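PDB 3LP5: putative cell surface hydrolase from Lactobacillus plantarum, which is of unknown function but, as a putative cell-surface hydrolase with an alpha/beta-hydrolase fold, probably hydrolyses a substrate that is not known here. Local coordinates for residues A[61-66]-A[89-94]; A[75-80]-A[149-154]; A[111-116]-A[192-197]. All blocks are in the same frame, centred on the assembly; numbering follows the deposited sequence.

Contact 1: A[61-66]-A[89-94]; sequences PFIVIG and KALVKT
Ile63 on strand 62-67 faces Leu91 near the C-terminal end of helix 74-92, with the two CA atoms 9.6 Å apart, a separation that leaves the side chains to bridge strand and helix. This is the strand-to-helix half of a beta-alpha-beta crossover in an alpha/beta-hydrolase fold: the chain leaves the sheet through 62-67, returns along helix 74-92, and re-enters the sheet at 99-105. In the sheet, strand 7-10 lies between these two strands. No hydrogen bond links the segments, and their 116 Å² of buried surface is entirely aliphatic. Leu91 supplies 62 Å² of it, with one methyl, CD1, reaching both isoleucines. Ile63 and Ile65 are two positions apart on an extended strand and so point to the same side of the sheet, whereas Phe62 and Val64 turn to the other, where they pack on Leu27 and Phe20 of helix 17-30. The two isoleucines meet Leu91 differently. Ile63 runs past it in the opposite direction and touches with its branch methyl: CG2 stands anti to the backbone N and lies 4.1 Å from Leu91 CD1. Ile65 instead uses the end of its longer arm, kept extended by a chi2 of 175°. Leu91 also rests on Leu38 and Leu40 of the adjoining strand 37-42, and Ile65 on Ile8 of strand 7-10, so the buried patch spans three neighbouring strands. The nearer of the two isoleucine contacts is tip to tip, Ile65 CD1 to Leu91 CD1 at 3.8 Å.

Contact 2: A[75-80]-A[149-154]; sequences ANIDKQ and TSMFKE
Ile77 and Met151 join helix 74-92 to helix 150-157, which belongs to the excursion between strands 127-134 and 167-172, the place where many alpha/beta hydrolases carry a lid. The short axes pass 11.2 Å apart at 33°, a roughly parallel arrangement too wide for backbone contact. The apolar part is a thioether laid across a branched side chain at about a right angle. Met151 leaves its backbone with CG anti to N (chi1 -179°), then bends at chi2 and chi3, which brings SD to 3.7 Å from Ile77 CG2 and CE to 3.9 Å from the same methyl. Replacing Met151 by alanine removes SD and CE, which is likely to leave Ile77 CG2 without its neighbours and a gap between the two helices. The acidic part brings Asp78 and Glu154 together from opposite directions, their carboxylates modelled too close for the detail to be trusted. Lys74 NZ forms a salt bridge to Asp78 OD2 and a long, weak ion pair with Glu154 OE1; this puts a positive charge beside both acids, which would probably offset negative charge there. The last interaction is a helix cap: Thr149 occupies the N-cap position of helix 150-157, and its OG1, also hydrogen-bonded to Asn139, accepts a nearly straight bond from Phe152 N at 3.2 Å, with an N-H...O angle of 166°.

Contact 3: A[111-116]-A[192-197]; sequences IWTLFL and KYIFQD
Thr113 has the most surface buried by this contact, 51 Å², and it meets both Phe195 and Ile194. It lies on helix 107-118, which follows strand 99-105 in the alpha/beta-hydrolase fold; the turn between them has a GxSxG pattern consistent with a nucleophile elbow. Phe195 and Ile194 end the short helix 191-195, and the nearest CA atoms of the two segments, those of Thr113 and Ile194, are 9.1 Å apart. Phe195 contributes 32 Å². Its ring comes end-on, so that the para carbon CZ does the touching: Thr113 OG1 sits at the ring edge, near its plane, 3.5 Å from Phe195 CZ, and Thr113 CG2 is 3.9 Å from the same carbon. The hydroxyl does not turn to the aromatic for its hydrogen bond but bonds to Gly109 O one turn back in its own helix. A chi1 of -60° permits this, placing OG1 beside the backbone N while CG2 stands anti to that N and points outward to the other helix. Ile194, with 17 Å², adds a single methyl, CG2, 4.1 Å from Thr113 CG2. Tyr138 packs on both Thr113 and Ile194, while Leu131 of strand 127-134 touches Phe195, which ties the junction to the sheet. Within helix 191-195 the two hydrophobic residues support each other: Ile194 CG2 lies 4.1 Å above the plane of the Phe195 ring, over its centre.

Contacts 1 and 3 are buried, contact 1 purely aliphatic and contact 3 a threonine against aromatic and aliphatic groups, whereas contact 2 is only partly buried and adds two acids beside Lys74 to its apolar packing. Contacts 1 and 2 share helix 74-92, using its two ends: the C-terminal end on the sheet, the N-terminal end against helix 150-157, with centres 23 Å apart. Contact 1 joins strand to helix; the other two join helices. Contacts 2 and 3 touch directly, their centres 12 Å apart: Asp78 and Gln80 pack on Leu114 and Ile111 of helix 107-118, and Phe152 meets Tyr193 and Ile194. Helix 107-118 thus lies next to both helix 74-92 and helix 191-195.

Contact 1: A[61-66]-A[89-94]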
loop_
_atom_site.group_PDB
_atom_site.type_symbol
_atom_site.label_atom_id
_atom_site.label_comp_id
_atom_site.label_asym_id
_atom_site.label_seq_id
_atom_site.Cartn_x
_atom_site.Cartn_y
_atom_site.Cartn_z
ATOM N N PRO A 61 1.334 -13.021 -8.985
ATOM C CA PRO A 61 0.138 -12.365 -9.467
ATOM C C PRO A 61 -0.128 -11.063 -8.693
ATOM O O PRO A 61 0.274 -10.936 -7.524
ATOM C CB PRO A 61 -0.970 -13.395 -9.183
ATOM C CG PRO A 61 -0.405 -14.223 -8.028
ATOM C CD PRO A 61 1.048 -14.295 -8.295
ATOM N N PHE A 62 -0.774 -10.118 -9.384
ATOM C CA PHE A 62 -1.222 -8.881 -8.780
ATOM C C PHE A 62 -2.633 -9.147 -8.313
ATOM O O PHE A 62 -3.495 -9.564 -9.110
ATOM C CB PHE A 62 -1.274 -7.754 -9.828
ATOM C CG PHE A 62 0.092 -7.281 -10.340
ATOM C CD1 PHE A 62 1.285 -7.622 -9.686
ATOM C CD2 PHE A 62 0.162 -6.442 -11.460
ATOM C CE1 PHE A 62 2.535 -7.158 -10.131
ATOM C CE2 PHE A 62 1.420 -5.993 -11.945
ATOM C CZ PHE A 62 2.594 -6.351 -11.279
ATOM N N ILE A 63 -2.901 -8.913 -7.052
ATOM C CA ILE A 63 -4.264 -9.036 -6.569
ATOM C C ILE A 63 -4.737 -7.656 -6.027
ATOM O O ILE A 63 -4.119 -7.128 -5.093
ATOM C CB ILE A 63 -4.320 -10.132 -5.521
ATOM C CG1 ILE A 63 -3.763 -11.456 -6.100
ATOM C CG2 ILE A 63 -5.761 -10.322 -5.049
ATOM C CD1 ILE A 63 -3.699 -12.604 -4.982
ATOM N N VAL A 64 -5.777 -7.046 -6.634
ATOM C CA VAL A 64 -6.290 -5.766 -6.136
ATOM C C VAL A 64 -7.399 -6.118 -5.182
ATOM O O VAL A 64 -8.274 -6.923 -5.529
ATOM C CB VAL A 64 -6.876 -4.897 -7.281
ATOM C CG1 VAL A 64 -7.525 -3.540 -6.747
ATOM C CG2 VAL A 64 -5.782 -4.587 -8.287
ATOM N N ILE A 65 -7.380 -5.531 -3.999
ATOM C CA ILE A 65 -8.484 -5.676 -3.057
ATOM C C ILE A 65 -9.017 -4.299 -2.735
ATOM O O ILE A 65 -8.285 -3.501 -2.130
ATOM C CB ILE A 65 -8.054 -6.389 -1.729
ATOM C CG1 ILE A 65 -7.472 -7.767 -2.030
ATOM C CG2 ILE A 65 -9.281 -6.466 -0.748
ATOM C CD1 ILE A 65 -6.932 -8.464 -0.828
ATOM N N GLY A 66 -10.258 -4.000 -3.155
ATOM C CA GLY A 66 -10.892 -2.754 -2.741
ATOM C C GLY A 66 -12.260 -2.981 -2.157
ATOM O O GLY A 66 -12.683 -4.136 -1.905
ATOM N N LYS A 89 -8.328 -13.622 4.150
ATOM C CA LYS A 89 -8.620 -15.000 4.554
ATOM C C LYS A 89 -9.251 -15.809 3.460
ATOM O O LYS A 89 -8.922 -16.956 3.320
ATOM C CB LYS A 89 -9.425 -15.084 5.855
ATOM C CG LYS A 89 -8.565 -14.656 7.026
ATOM C CD LYS A 89 -9.177 -15.086 8.308
ATOM C CE LYS A 89 -10.482 -14.391 8.485
ATOM N NZ LYS A 89 -10.938 -14.513 9.890
ATOM N N ALA A 90 -10.107 -15.201 2.651
ATOM C CA ALA A 90 -10.695 -15.925 1.520
ATOM C C ALA A 90 -9.606 -16.351 0.543
ATOM O O ALA A 90 -9.646 -17.440 -0.008
ATOM C CB ALA A 90 -11.743 -15.060 0.814
ATOM N N LEU A 91 -8.602 -15.494 0.356
ATOM C CA LEU A 91 -7.508 -15.812 -0.563
ATOM C C LEU A 91 -6.578 -16.930 -0.048
ATOM O O LEU A 91 -6.158 -17.805 -0.782
ATOM C CB LEU A 91 -6.710 -14.544 -0.831
ATOM C CG LEU A 91 -7.393 -13.508 -1.716
ATOM C CD1 LEU A 91 -6.621 -12.162 -1.501
ATOM C CD2 LEU A 91 -7.367 -13.982 -3.191
ATOM N N VAL A 92 -6.256 -16.910 1.239
ATOM C CA VAL A 92 -5.426 -17.955 1.730
ATOM C C VAL A 92 -6.173 -19.294 1.794
ATOM O O VAL A 92 -5.518 -20.338 1.781
ATOM C CB VAL A 92 -4.672 -17.631 3.025
ATOM C CG1 VAL A 92 -4.472 -16.113 3.248
ATOM C CG2 VAL A 92 -5.147 -18.453 4.228
ATOM N N LYS A 93 -7.509 -19.261 1.812
ATOM C CA LYS A 93 -8.327 -20.493 1.679
ATOM C C LYS A 93 -8.439 -21.032 0.251
ATOM O O LYS A 93 -8.902 -22.166 0.044
ATOM C CB LYS A 93 -9.736 -20.310 2.263
ATOM C CG LYS A 93 -9.757 -20.270 3.782
ATOM C CD LYS A 93 -11.192 -20.593 4.300
ATOM C CE LYS A 93 -11.206 -21.613 5.493
ATOM N NZ LYS A 93 -11.105 -20.968 6.875
ATOM N N THR A 94 -8.016 -20.266 -0.734
ATOM C CA THR A 94 -8.106 -20.667 -2.130
ATOM C C THR A 94 -6.715 -20.982 -2.696
ATOM O O THR A 94 -6.516 -21.999 -3.392
ATOM C CB THR A 94 -8.756 -19.541 -2.932
ATOM O OG1 THR A 94 -10.055 -19.311 -2.396
ATOM C CG2 THR A 94 -8.918 -19.884 -4.406
#

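Contact 2: A[75-80]-A[149-154]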
loop_
_atom_site.group_PDB
_atom_site.type_symbol
_atom_site.label_atom_id
_atom_site.label_comp_id
_atom_site.label_asym_id
_atom_site.label_seq_id
_atom_site.Cartn_x
_atom_site.Cartn_y
_atom_site.Cartn_z
ATOM N N ALA A 75 -13.686 5.908 10.948
ATOM C CA ALA A 75 -14.774 4.988 11.049
ATOM C C ALA A 75 -14.774 4.015 9.838
ATOM O O ALA A 75 -15.025 2.799 10.005
ATOM C CB ALA A 75 -16.045 5.717 11.158
ATOM N N ASN A 76 -14.498 4.536 8.625
ATOM C CA ASN A 76 -14.444 3.709 7.484
ATOM C C ASN A 76 -13.184 2.846 7.399
ATOM O O ASN A 76 -13.241 1.675 6.996
ATOM C CB ASN A 76 -14.707 4.532 6.191
ATOM C CG ASN A 76 -16.055 5.133 6.198
ATOM O OD1 ASN A 76 -16.230 6.356 6.066
ATOM N ND2 ASN A 76 -17.028 4.316 6.419
ATOM N N ILE A 77 -12.066 3.415 7.810
ATOM C CA ILE A 77 -10.801 2.736 7.751
ATOM C C ILE A 77 -10.845 1.535 8.703
ATOM O O ILE A 77 -10.317 0.456 8.369
ATOM C CB ILE A 77 -9.619 3.683 8.202
ATOM C CG1 ILE A 77 -9.456 4.882 7.238
ATOM C CG2 ILE A 77 -8.294 2.877 8.439
ATOM C CD1 ILE A 77 -9.137 4.501 5.944
ATOM N N ASP A 78 -11.487 1.697 9.858
ATOM C CA ASP A 78 -11.563 0.541 10.815
ATOM C C ASP A 78 -12.348 -0.620 10.190
ATOM O O ASP A 78 -11.961 -1.757 10.358
ATOM C CB ASP A 78 -12.172 0.940 12.174
ATOM C CG ASP A 78 -11.201 1.774 13.047
ATOM O OD1 ASP A 78 -9.971 1.811 12.807
ATOM O OD2 ASP A 78 -11.663 2.414 13.983
ATOM N N LYS A 79 -13.428 -0.327 9.447
ATOM C CA LYS A 79 -14.159 -1.391 8.695
ATOM C C LYS A 79 -13.378 -1.960 7.527
ATOM O O LYS A 79 -13.480 -3.149 7.253
ATOM C CB LYS A 79 -15.508 -0.862 8.140
ATOM C CG LYS A 79 -16.464 -0.373 9.213
ATOM C CD LYS A 79 -17.673 0.321 8.615
ATOM C CE LYS A 79 -18.456 1.120 9.678
ATOM N NZ LYS A 79 -19.882 1.312 9.234
ATOM N N GLN A 80 -12.672 -1.108 6.789
ATOM C CA GLN A 80 -11.893 -1.589 5.632
ATOM C C GLN A 80 -10.782 -2.536 6.046
ATOM O O GLN A 80 -10.436 -3.456 5.305
ATOM C CB GLN A 80 -11.370 -0.416 4.771
ATOM C CG GLN A 80 -12.565 0.396 4.140
ATOM C CD GLN A 80 -12.261 1.936 4.034
ATOM O OE1 GLN A 80 -11.210 2.399 4.458
ATOM N NE2 GLN A 80 -13.173 2.698 3.429
ATOM N N THR A 149 -4.174 12.767 15.705
ATOM C CA THR A 149 -5.541 12.379 15.415
ATOM C C THR A 149 -5.860 11.016 16.042
ATOM O O THR A 149 -4.983 10.219 16.428
ATOM C CB THR A 149 -5.832 12.341 13.894
ATOM O OG1 THR A 149 -4.961 11.390 13.268
ATOM C CG2 THR A 149 -5.649 13.720 13.266
ATOM N N SER A 150 -7.156 10.767 16.154
ATOM C CA SER A 150 -7.681 9.520 16.661
ATOM C C SER A 150 -7.167 8.351 15.792
ATOM O O SER A 150 -6.780 7.302 16.329
ATOM C CB SER A 150 -9.217 9.578 16.637
ATOM O OG SER A 150 -9.688 8.493 17.403
ATOM N N MET A 151 -7.189 8.546 14.465
ATOM C CA MET A 151 -6.614 7.588 13.509
ATOM C C MET A 151 -5.173 7.264 13.858
ATOM O O MET A 151 -4.831 6.110 14.044
ATOM C CB MET A 151 -6.721 8.082 12.030
ATOM C CG MET A 151 -6.155 7.101 10.943
ATOM S SD MET A 151 -7.360 5.769 10.590
ATOM C CE MET A 151 -6.970 4.493 11.764
ATOM N N PHE A 152 -4.327 8.280 13.966
ATOM C CA PHE A 152 -2.936 7.995 14.243
ATOM C C PHE A 152 -2.789 7.326 15.638
ATOM O O PHE A 152 -1.960 6.453 15.814
ATOM C CB PHE A 152 -2.135 9.292 14.282
ATOM C CG PHE A 152 -0.691 9.076 14.694
ATOM C CD1 PHE A 152 0.212 8.476 13.821
ATOM C CD2 PHE A 152 -0.273 9.397 15.985
ATOM C CE1 PHE A 152 1.546 8.259 14.190
ATOM C CE2 PHE A 152 1.045 9.165 16.374
ATOM C CZ PHE A 152 1.962 8.584 15.455
ATOM N N LYS A 153 -3.598 7.724 16.605
ATOM C CA LYS A 153 -3.532 7.137 17.981
ATOM C C LYS A 153 -3.734 5.627 17.896
ATOM O O LYS A 153 -3.025 4.884 18.572
ATOM C CB LYS A 153 -4.583 7.775 18.902
ATOM C CG LYS A 153 -4.136 9.205 19.371
ATOM C CD LYS A 153 -5.180 9.830 20.349
ATOM C CE LYS A 153 -4.970 11.332 20.524
ATOM N NZ LYS A 153 -6.050 11.926 21.401
ATOM N N GLU A 154 -4.637 5.178 17.026
ATOM C CA GLU A 154 -4.904 3.767 16.916
ATOM C C GLU A 154 -3.748 3.078 16.180
ATOM O O GLU A 154 -3.281 2.067 16.645
ATOM C CB GLU A 154 -6.248 3.507 16.204
ATOM C CG GLU A 154 -6.561 1.993 16.044
ATOM C CD GLU A 154 -7.808 1.653 15.234
ATOM O OE1 GLU A 154 -8.264 2.429 14.339
ATOM O OE2 GLU A 154 -8.311 0.550 15.430
#

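Contact 3: A[111-116]-A[192-197]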
loop_
_atom_site.group_PDB
_atom_site.type_symbol
_atom_site.label_atom_id
_atom_site.label_comp_id
_atom_site.label_asym_id
_atom_site.label_seq_id
_atom_site.Cartn_x
_atom_site.Cartn_y
_atom_site.Cartn_z
ATOM N N ILE A 111 -5.087 1.296 5.788
ATOM C CA ILE A 111 -5.798 -0.013 5.832
ATOM C C ILE A 111 -4.819 -1.187 5.986
ATOM O O ILE A 111 -4.958 -2.014 6.929
ATOM C CB ILE A 111 -6.714 -0.182 4.649
ATOM C CG1 ILE A 111 -7.721 0.957 4.632
ATOM C CG2 ILE A 111 -7.417 -1.616 4.703
ATOM C CD1 ILE A 111 -8.430 1.220 3.225
ATOM N N TRP A 112 -3.790 -1.233 5.129
ATOM C CA TRP A 112 -2.739 -2.264 5.254
ATOM C C TRP A 112 -2.103 -2.193 6.623
ATOM O O TRP A 112 -1.906 -3.228 7.255
ATOM C CB TRP A 112 -1.570 -2.138 4.213
ATOM C CG TRP A 112 -1.750 -2.918 3.029
ATOM C CD1 TRP A 112 -1.902 -2.433 1.725
ATOM C CD2 TRP A 112 -1.913 -4.347 2.947
ATOM N NE1 TRP A 112 -2.077 -3.492 0.856
ATOM C CE2 TRP A 112 -2.136 -4.662 1.581
ATOM C CE3 TRP A 112 -1.845 -5.398 3.891
ATOM C CZ2 TRP A 112 -2.305 -5.993 1.128
ATOM C CZ3 TRP A 112 -2.034 -6.732 3.438
ATOM C CH2 TRP A 112 -2.261 -7.005 2.070
ATOM N N THR A 113 -1.804 -0.979 7.108
ATOM C CA THR A 113 -1.051 -0.944 8.368
ATOM C C THR A 113 -1.834 -1.541 9.526
ATOM O O THR A 113 -1.287 -2.201 10.408
ATOM C CB THR A 113 -0.627 0.531 8.761
ATOM O OG1 THR A 113 0.193 1.072 7.715
ATOM C CG2 THR A 113 0.190 0.533 10.019
ATOM N N LEU A 114 -3.103 -1.167 9.605
ATOM C CA LEU A 114 -3.940 -1.577 10.687
ATOM C C LEU A 114 -4.117 -3.130 10.575
ATOM O O LEU A 114 -4.021 -3.850 11.564
ATOM C CB LEU A 114 -5.274 -0.786 10.628
ATOM C CG LEU A 114 -6.195 -0.984 11.828
ATOM C CD1 LEU A 114 -5.517 -0.568 13.127
ATOM C CD2 LEU A 114 -7.534 -0.214 11.631
ATOM N N PHE A 115 -4.372 -3.626 9.371
ATOM C CA PHE A 115 -4.466 -5.077 9.147
ATOM C C PHE A 115 -3.178 -5.773 9.646
ATOM O O PHE A 115 -3.275 -6.796 10.339
ATOM C CB PHE A 115 -4.681 -5.367 7.668
ATOM C CG PHE A 115 -4.452 -6.807 7.295
ATOM C CD1 PHE A 115 -5.460 -7.745 7.466
ATOM C CD2 PHE A 115 -3.219 -7.223 6.826
ATOM C CE1 PHE A 115 -5.245 -9.098 7.159
ATOM C CE2 PHE A 115 -2.981 -8.590 6.561
ATOM C CZ PHE A 115 -3.997 -9.497 6.719
ATOM N N LEU A 116 -1.990 -5.194 9.326
ATOM C CA LEU A 116 -0.746 -5.867 9.684
ATOM C C LEU A 116 -0.514 -5.867 11.192
ATOM O O LEU A 116 0.001 -6.843 11.738
ATOM C CB LEU A 116 0.457 -5.290 8.977
ATOM C CG LEU A 116 0.372 -5.396 7.450
ATOM C CD1 LEU A 116 1.485 -4.516 6.926
ATOM C CD2 LEU A 116 0.513 -6.874 6.925
ATOM N N LYS A 192 6.674 7.576 10.012
ATOM C CA LYS A 192 7.937 7.180 10.632
ATOM C C LYS A 192 7.787 6.849 12.123
ATOM O O LYS A 192 8.522 6.005 12.650
ATOM C CB LYS A 192 8.982 8.249 10.431
ATOM C CG LYS A 192 8.736 9.423 11.349
ATOM C CD LYS A 192 9.511 10.756 11.013
ATOM C CE LYS A 192 10.844 10.543 10.383
ATOM N NZ LYS A 192 11.726 11.787 10.595
ATOM N N TYR A 193 6.824 7.467 12.824
ATOM C CA TYR A 193 6.585 7.123 14.243
ATOM C C TYR A 193 5.996 5.736 14.452
ATOM O O TYR A 193 6.211 5.116 15.499
ATOM C CB TYR A 193 5.667 8.170 14.951
ATOM C CG TYR A 193 6.118 9.584 14.734
ATOM C CD1 TYR A 193 7.412 9.975 15.068
ATOM C CD2 TYR A 193 5.266 10.517 14.146
ATOM C CE1 TYR A 193 7.849 11.262 14.837
ATOM C CE2 TYR A 193 5.684 11.818 13.936
ATOM C CZ TYR A 193 6.982 12.177 14.276
ATOM O OH TYR A 193 7.428 13.463 14.050
ATOM N N ILE A 194 5.257 5.267 13.478
ATOM C CA ILE A 194 4.697 3.928 13.481
ATOM C C ILE A 194 5.798 2.909 13.158
ATOM O O ILE A 194 5.989 1.923 13.863
ATOM C CB ILE A 194 3.547 3.844 12.498
ATOM C CG1 ILE A 194 2.354 4.637 13.057
ATOM C CG2 ILE A 194 3.016 2.373 12.386
ATOM C CD1 ILE A 194 1.491 5.278 11.969
ATOM N N PHE A 195 6.581 3.174 12.136
ATOM C CA PHE A 195 7.439 2.131 11.561
ATOM C C PHE A 195 8.864 2.068 12.114
ATOM O O PHE A 195 9.358 0.965 12.266
ATOM C CB PHE A 195 7.456 2.237 10.043
ATOM C CG PHE A 195 6.123 1.898 9.426
ATOM C CD1 PHE A 195 5.610 0.612 9.520
ATOM C CD2 PHE A 195 5.381 2.857 8.771
ATOM C CE1 PHE A 195 4.368 0.287 8.943
ATOM C CE2 PHE A 195 4.145 2.533 8.191
ATOM C CZ PHE A 195 3.657 1.235 8.284
ATOM N N GLN A 196 9.504 3.203 12.449
ATOM C CA GLN A 196 10.938 3.169 12.699
ATOM C C GLN A 196 11.133 2.349 13.995
ATOM O O GLN A 196 10.413 2.517 14.998
ATOM C CB GLN A 196 11.578 4.580 12.897
ATOM C CG GLN A 196 11.557 5.499 11.683
ATOM C CD GLN A 196 12.239 6.910 11.918
ATOM O OE1 GLN A 196 11.891 7.752 12.877
ATOM N NE2 GLN A 196 13.189 7.176 11.038
ATOM N N ASP A 197 12.103 1.458 13.965
ATOM C CA ASP A 197 12.312 0.549 15.126
ATOM C C ASP A 197 11.171 -0.432 15.468
ATOM O O ASP A 197 11.238 -1.104 16.488
ATOM C CB ASP A 197 12.801 1.311 16.353
ATOM C CG ASP A 197 14.331 1.646 16.256
ATOM O OD1 ASP A 197 14.860 1.793 15.135
ATOM O OD2 ASP A 197 15.028 1.726 17.293
#